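Local coordinates for protein adenosylmethionine-8-amino-7-oxononanoate aminotransferase (PDB 6ZHK) that probably transfers an amino group from S-adenosylmethionine to 8-amino-7-oxononanoate in biotin biosynthesis, as a homodimeric class-III aminotransferase dependent on pyridoxal 5'-phosphate, at residues S444-E447 and K448-I451; K358-V361 and I362-Q366. One frame throughout, in Å; residues are numbered along the deposited sequence.

Interaction 1. Residues S444-E447 and K448-I451; sequences SITE and KEII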
ATOM      1  N   SER A 444      -1.721 -12.944  22.567  1.00 15.86           N
ATOM      2  CA  SER A 444      -2.766 -13.688  23.274  1.00 15.85           C
ATOM      3  C   SER A 444      -2.441 -15.169  23.464  1.00 18.55           C
ATOM      4  O   SER A 444      -3.279 -15.884  24.036  1.00 18.41           O
ATOM      5  CB  SER A 444      -4.101 -13.520  22.582  1.00 17.76           C
ATOM      6  OG  SER A 444      -3.968 -13.807  21.192  1.00 17.77           O
ATOM      7  N   ILE A 445      -1.260 -15.651  23.009  1.00 16.19           N
ATOM      8  CA  ILE A 445      -0.904 -17.058  23.127  1.00 18.28           C
ATOM      9  C   ILE A 445      -0.947 -17.443  24.604  1.00 18.42           C
ATOM     10  O   ILE A 445      -0.480 -16.676  25.442  1.00 18.14           O
ATOM     11  CB  ILE A 445       0.492 -17.369  22.515  1.00 17.43           C
ATOM     12  CG1 ILE A 445       0.677 -18.892  22.439  1.00 18.75           C
ATOM     13  CG2 ILE A 445       1.605 -16.681  23.305  1.00 16.59           C
ATOM     14  CD1 ILE A 445       1.842 -19.355  21.560  1.00 18.30           C
ATOM     15  N   THR A 446      -1.550 -18.611  24.920  1.00 19.74           N
ATOM     16  CA  THR A 446      -1.662 -18.974  26.332  1.00 18.26           C
ATOM     17  C   THR A 446      -0.403 -19.708  26.795  1.00 19.41           C
ATOM     18  O   THR A 446       0.377 -20.213  25.973  1.00 16.52           O
ATOM     19  CB  THR A 446      -2.900 -19.853  26.603  1.00 19.50           C
ATOM     20  OG1 THR A 446      -2.652 -21.115  25.989  1.00 15.69           O
ATOM     21  CG2 THR A 446      -4.177 -19.193  26.092  1.00 20.37           C
ATOM     22  N   GLU A 447      -0.246 -19.794  28.135  1.00 18.24           N
ATOM     23  CA  GLU A 447       0.898 -20.524  28.626  1.00 18.74           C
ATOM     24  C   GLU A 447       0.825 -21.983  28.163  1.00 17.46           C
ATOM     25  O   GLU A 447       1.845 -22.556  27.800  1.00 18.83           O
ATOM     26  CB  GLU A 447       0.938 -20.414  30.160  1.00 21.21           C
ATOM     27  CG  GLU A 447       1.207 -19.014  30.640  1.00 24.69           C
ATOM     28  CD  GLU A 447       1.662 -18.867  32.085  1.00 34.22           C
ATOM     29  OE1 GLU A 447       1.913 -19.902  32.762  1.00 33.28           O
ATOM     30  OE2 GLU A 447       1.826 -17.714  32.518  1.00 38.94           O
ATOM     31  N   LYS A 448      -0.371 -22.566  28.164  1.00 17.73           N
ATOM     32  CA  LYS A 448      -0.504 -23.937  27.707  1.00 17.36           C
ATOM     33  C   LYS A 448      -0.106 -24.065  26.242  1.00 15.72           C
ATOM     34  O   LYS A 448       0.482 -25.086  25.859  1.00 16.87           O
ATOM     35  CB  LYS A 448      -1.915 -24.486  28.002  1.00 16.70           C
ATOM     36  CG  LYS A 448      -2.150 -24.779  29.481  1.00 17.34           C
ATOM     37  CD  LYS A 448      -3.631 -24.978  29.822  1.00 19.49           C
ATOM     38  CE  LYS A 448      -3.850 -25.351  31.296  1.00 23.54           C
ATOM     39  NZ  LYS A 448      -5.313 -25.482  31.559  1.00 25.15           N
ATOM     40  N   GLU A 449      -0.487 -23.070  25.423  1.00 16.44           N
ATOM     41  CA  GLU A 449      -0.169 -23.108  24.013  1.00 15.83           C
ATOM     42  C   GLU A 449       1.336 -22.937  23.798  1.00 15.56           C
ATOM     43  O   GLU A 449       1.929 -23.591  22.926  1.00 15.91           O
ATOM     44  CB  GLU A 449      -0.865 -21.996  23.274  1.00 15.79           C
ATOM     45  CG  GLU A 449      -2.319 -22.350  22.929  1.00 19.56           C
ATOM     46  CD  GLU A 449      -3.219 -21.146  22.682  1.00 20.67           C
ATOM     47  OE1 GLU A 449      -2.724 -20.039  22.687  1.00 19.77           O
ATOM     48  OE2 GLU A 449      -4.445 -21.322  22.516  1.00 21.27           O
ATOM     49  N   ILE A 450       1.954 -22.117  24.658  1.00 16.71           N
ATOM     50  CA  ILE A 450       3.392 -21.934  24.542  1.00 18.35           C
ATOM     51  C   ILE A 450       4.095 -23.274  24.798  1.00 16.44           C
ATOM     52  O   ILE A 450       5.061 -23.601  24.108  1.00 15.12           O
ATOM     53  CB  ILE A 450       3.864 -20.848  25.536  1.00 20.62           C
ATOM     54  CG1 ILE A 450       3.556 -19.438  25.022  1.00 19.53           C
ATOM     55  CG2 ILE A 450       5.364 -20.958  25.736  1.00 22.35           C
ATOM     56  CD1 ILE A 450       3.616 -18.359  26.118  1.00 20.35           C
ATOM     57  N   ILE A 451       3.673 -24.018  25.842  1.00 18.88           N
ATOM     58  CA  ILE A 451       4.372 -25.247  26.235  1.00 18.22           C
ATOM     59  C   ILE A 451       4.141 -26.281  25.146  1.00 17.48           C
ATOM     60  O   ILE A 451       5.056 -26.939  24.701  1.00 19.74           O
ATOM     61  CB  ILE A 451       3.913 -25.729  27.626  1.00 21.47           C
ATOM     62  CG1 ILE A 451       4.409 -24.812  28.761  1.00 22.86           C
ATOM     63  CG2 ILE A 451       4.277 -27.192  27.861  1.00 21.33           C
ATOM     64  CD1 ILE A 451       3.483 -24.747  29.999  1.00 22.28           C
TER
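E449 OE1 is gripped by two N-H donors, the backbone N of T446, 2.9 Å away, and the side-chain amide of N45, far back in the chain. The T446 N-H points almost straight at this oxygen, with an angle of 169° at the hydrogen, yet it arrives from above the carboxylate plane, 47° out of it. The glutamate gets there by folding back beside its own backbone N (chi1 -82°) and then running extended, so that CB and CG pass close to T446 OG1 on the way. T446 OG1 in turn accepts from E449 N at 3.0 Å; the threonine torsion sets OG1 between the backbone N and the carbonyl carbon, over the first turn. Routine helical bonds follow, I450 N to T446 O (2.8 Å) and I451 N to E447 O (3.1 Å). On the buried side, I445 sends CG1 along the aliphatic root of E449, 3.6 Å from E449 CB. I445 CG2 meets I450 CG1 at 3.8 Å, the two side chains crossing at about a right angle. I450 also packs on K368 and F372 of helix 366-376, and K368 NZ bonds to I445 O. The reciprocal side-chain-to-backbone bonds of T446 and E449 form a capping box, with T446 as N-cap of the C-terminal helix 447-463.

Interaction 2. Residues K358-V361 and I362-Q366; sequences KENV and IENIQ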
ATOM      1  N   LYS A 358      -6.844  -1.073  28.379  1.00 31.22           N
ATOM      2  CA  LYS A 358      -7.831  -1.645  29.290  1.00 30.00           C
ATOM      3  C   LYS A 358      -7.397  -3.010  29.840  1.00 33.57           C
ATOM      4  O   LYS A 358      -7.848  -3.382  30.924  1.00 38.41           O
ATOM      5  CB  LYS A 358      -9.215  -1.687  28.630  1.00 29.38           C
ATOM      6  N   GLU A 359      -6.554  -3.792  29.128  1.00 28.20           N
ATOM      7  CA  GLU A 359      -6.204  -5.121  29.630  1.00 30.34           C
ATOM      8  C   GLU A 359      -4.747  -5.190  30.099  1.00 30.83           C
ATOM      9  O   GLU A 359      -4.204  -6.284  30.367  1.00 28.80           O
ATOM     10  CB  GLU A 359      -6.538  -6.239  28.625  1.00 36.67           C
ATOM     11  CG  GLU A 359      -7.979  -6.226  28.075  1.00 44.27           C
ATOM     12  CD  GLU A 359      -9.184  -5.957  28.999  1.00 50.05           C
ATOM     13  OE1 GLU A 359      -9.099  -6.217  30.210  1.00 59.37           O
ATOM     14  OE2 GLU A 359     -10.238  -5.512  28.509  1.00 41.98           O
ATOM     15  N   ASN A 360      -4.073  -4.034  30.138  1.00 23.51           N
ATOM     16  CA  ASN A 360      -2.719  -4.002  30.655  1.00 25.50           C
ATOM     17  C   ASN A 360      -1.831  -5.049  29.942  1.00 23.22           C
ATOM     18  O   ASN A 360      -1.071  -5.815  30.554  1.00 22.67           O
ATOM     19  CB  ASN A 360      -2.773  -4.047  32.185  1.00 28.38           C
ATOM     20  CG  ASN A 360      -1.564  -3.473  32.903  1.00 37.49           C
ATOM     21  OD1 ASN A 360      -0.826  -2.628  32.380  1.00 41.85           O
ATOM     22  ND2 ASN A 360      -1.346  -3.926  34.126  1.00 38.65           N
ATOM     23  N   VAL A 361      -1.875  -5.011  28.598  1.00 20.03           N
ATOM     24  CA  VAL A 361      -1.240  -6.030  27.794  1.00 18.69           C
ATOM     25  C   VAL A 361       0.265  -6.147  28.041  1.00 18.89           C
ATOM     26  O   VAL A 361       0.791  -7.268  28.152  1.00 18.49           O
ATOM     27  CB  VAL A 361      -1.581  -5.819  26.300  1.00 18.78           C
ATOM     28  CG1 VAL A 361      -0.788  -6.796  25.462  1.00 17.99           C
ATOM     29  CG2 VAL A 361      -3.088  -6.023  26.108  1.00 16.42           C
ATOM     30  N   ILE A 362       0.983  -5.012  28.045  1.00 18.22           N
ATOM     31  CA  ILE A 362       2.440  -5.087  28.085  1.00 20.95           C
ATOM     32  C   ILE A 362       2.886  -5.675  29.428  1.00 21.00           C
ATOM     33  O   ILE A 362       3.788  -6.512  29.438  1.00 20.97           O
ATOM     34  CB  ILE A 362       3.103  -3.722  27.777  1.00 21.24           C
ATOM     35  CG1 ILE A 362       2.688  -3.219  26.386  1.00 19.39           C
ATOM     36  CG2 ILE A 362       4.638  -3.711  27.989  1.00 20.04           C
ATOM     37  CD1 ILE A 362       3.033  -4.149  25.301  1.00 23.67           C
ATOM     38  N   GLU A 363       2.222  -5.321  30.536  1.00 22.22           N
ATOM     39  CA  GLU A 363       2.597  -5.957  31.801  1.00 22.80           C
ATOM     40  C   GLU A 363       2.227  -7.440  31.797  1.00 22.10           C
ATOM     41  O   GLU A 363       3.030  -8.274  32.239  1.00 23.02           O
ATOM     42  CB  GLU A 363       2.028  -5.236  33.023  1.00 29.13           C
ATOM     43  CG  GLU A 363       2.442  -3.776  33.088  1.00 36.32           C
ATOM     44  CD  GLU A 363       2.196  -3.094  34.431  1.00 44.15           C
ATOM     45  OE1 GLU A 363       3.158  -2.484  34.950  1.00 49.56           O
ATOM     46  OE2 GLU A 363       1.033  -3.134  34.938  1.00 44.88           O
ATOM     47  N   ASN A 364       1.086  -7.800  31.190  1.00 23.06           N
ATOM     48  CA  ASN A 364       0.558  -9.169  31.299  1.00 25.76           C
ATOM     49  C   ASN A 364       1.324 -10.146  30.422  1.00 27.08           C
ATOM     50  O   ASN A 364       1.366 -11.327  30.731  1.00 27.04           O
ATOM     51  CB  ASN A 364      -0.975  -9.272  31.202  1.00 28.18           C
ATOM     52  CG  ASN A 364      -1.688  -8.500  32.301  1.00 34.47           C
ATOM     53  OD1 ASN A 364      -1.162  -8.324  33.400  1.00 40.07           O
ATOM     54  ND2 ASN A 364      -2.882  -7.996  32.042  1.00 36.18           N
ATOM     55  N   ILE A 365       2.010  -9.670  29.362  1.00 24.54           N
ATOM     56  CA  ILE A 365       2.735 -10.636  28.550  1.00 22.19           C
ATOM     57  C   ILE A 365       4.093 -10.980  29.162  1.00 20.77           C
ATOM     58  O   ILE A 365       4.737 -11.908  28.702  1.00 18.72           O
ATOM     59  CB  ILE A 365       2.905 -10.239  27.061  1.00 22.47           C
ATOM     60  CG1 ILE A 365       3.852  -9.035  26.894  1.00 25.20           C
ATOM     61  CG2 ILE A 365       1.549 -10.014  26.384  1.00 25.28           C
ATOM     62  CD1 ILE A 365       3.912  -8.484  25.455  1.00 24.86           C
ATOM     63  N   GLN A 366       4.547 -10.244  30.169  1.00 18.69           N
ATOM     64  CA  GLN A 366       5.899 -10.459  30.660  1.00 22.17           C
ATOM     65  C   GLN A 366       6.093 -11.896  31.161  1.00 19.34           C
ATOM     66  O   GLN A 366       7.062 -12.535  30.785  1.00 18.78           O
ATOM     67  CB  GLN A 366       6.352  -9.439  31.729  1.00 19.69           C
ATOM     68  CG  GLN A 366       6.506  -7.981  31.257  1.00 20.15           C
ATOM     69  CD  GLN A 366       7.259  -7.724  29.966  1.00 21.64           C
ATOM     70  OE1 GLN A 366       8.405  -8.142  29.779  1.00 21.64           O
ATOM     71  NE2 GLN A 366       6.578  -7.090  29.026  1.00 19.98           N
TER
HETATM   72  O   HOH W   1       0.665  -2.713  30.262  1.00 22.78           O
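N360 and E363 reach for each other on the exposed side of a short turn, their side chains slanting across one another with the amide and carboxylate planes 55° apart. N360 ND2 gives a hydrogen to E363 OE2 over just 2.6 Å. The carboxylate oxygen lies nearly in the plane of the amide, and it receives the N-H on its anti lone pair, the one facing away from OE1. The asparagine's CG stands opposite its backbone N (chi1 -156°), which swings the amide forward over the helix start, while E363 stretches out beyond CG to meet it. The other end of the same amide is tied down by a water that donates to N360 OD1 at 2.6 Å and accepts from E363 N at 3.0 Å. N360 sits at the N-cap of helix 361-364, but its side chain makes no direct capping bond; the water carries the link to a first-turn N-H instead. With its positive phi of 53°, N360 turns the chain from the end of helix 343-358 into this new helix. N360 O then accepts from N364 N at 3.0 Å, and V361 O from I365 N at the same distance. N364 heads back toward the preceding loop from CB on, with N364 ND2 2.7 Å from E359 O. On the buried face V361 and I365 slant past each other, CG1 of the valine 4.1 Å from CG2 of the isoleucine. V361 packs also against F356, F67 and L443. Further along, Q366 NE2 donates to I362 O at 2.9 Å and to G278 O.

Both contacts sit at the start of a helix, but they solve it differently: interaction 1 with direct side-chain bonds to the backbone, interaction 2 with a water and a side-chain pair. Interaction 2 comes first along the chain, and helix 366-376, which begins at Q366, the last residue of interaction 2, packs against interaction 1 through L371, F372 and E375. From the other direction L443, just before residues 444-451, touches V361 of interaction 2. The centres are 15 Å apart; the nearest atoms stay about 6 Å apart, so the two do not touch. Both lie on the same side of the chain's centre, away from the annotated cofactor and substrate sites and the magnesium site.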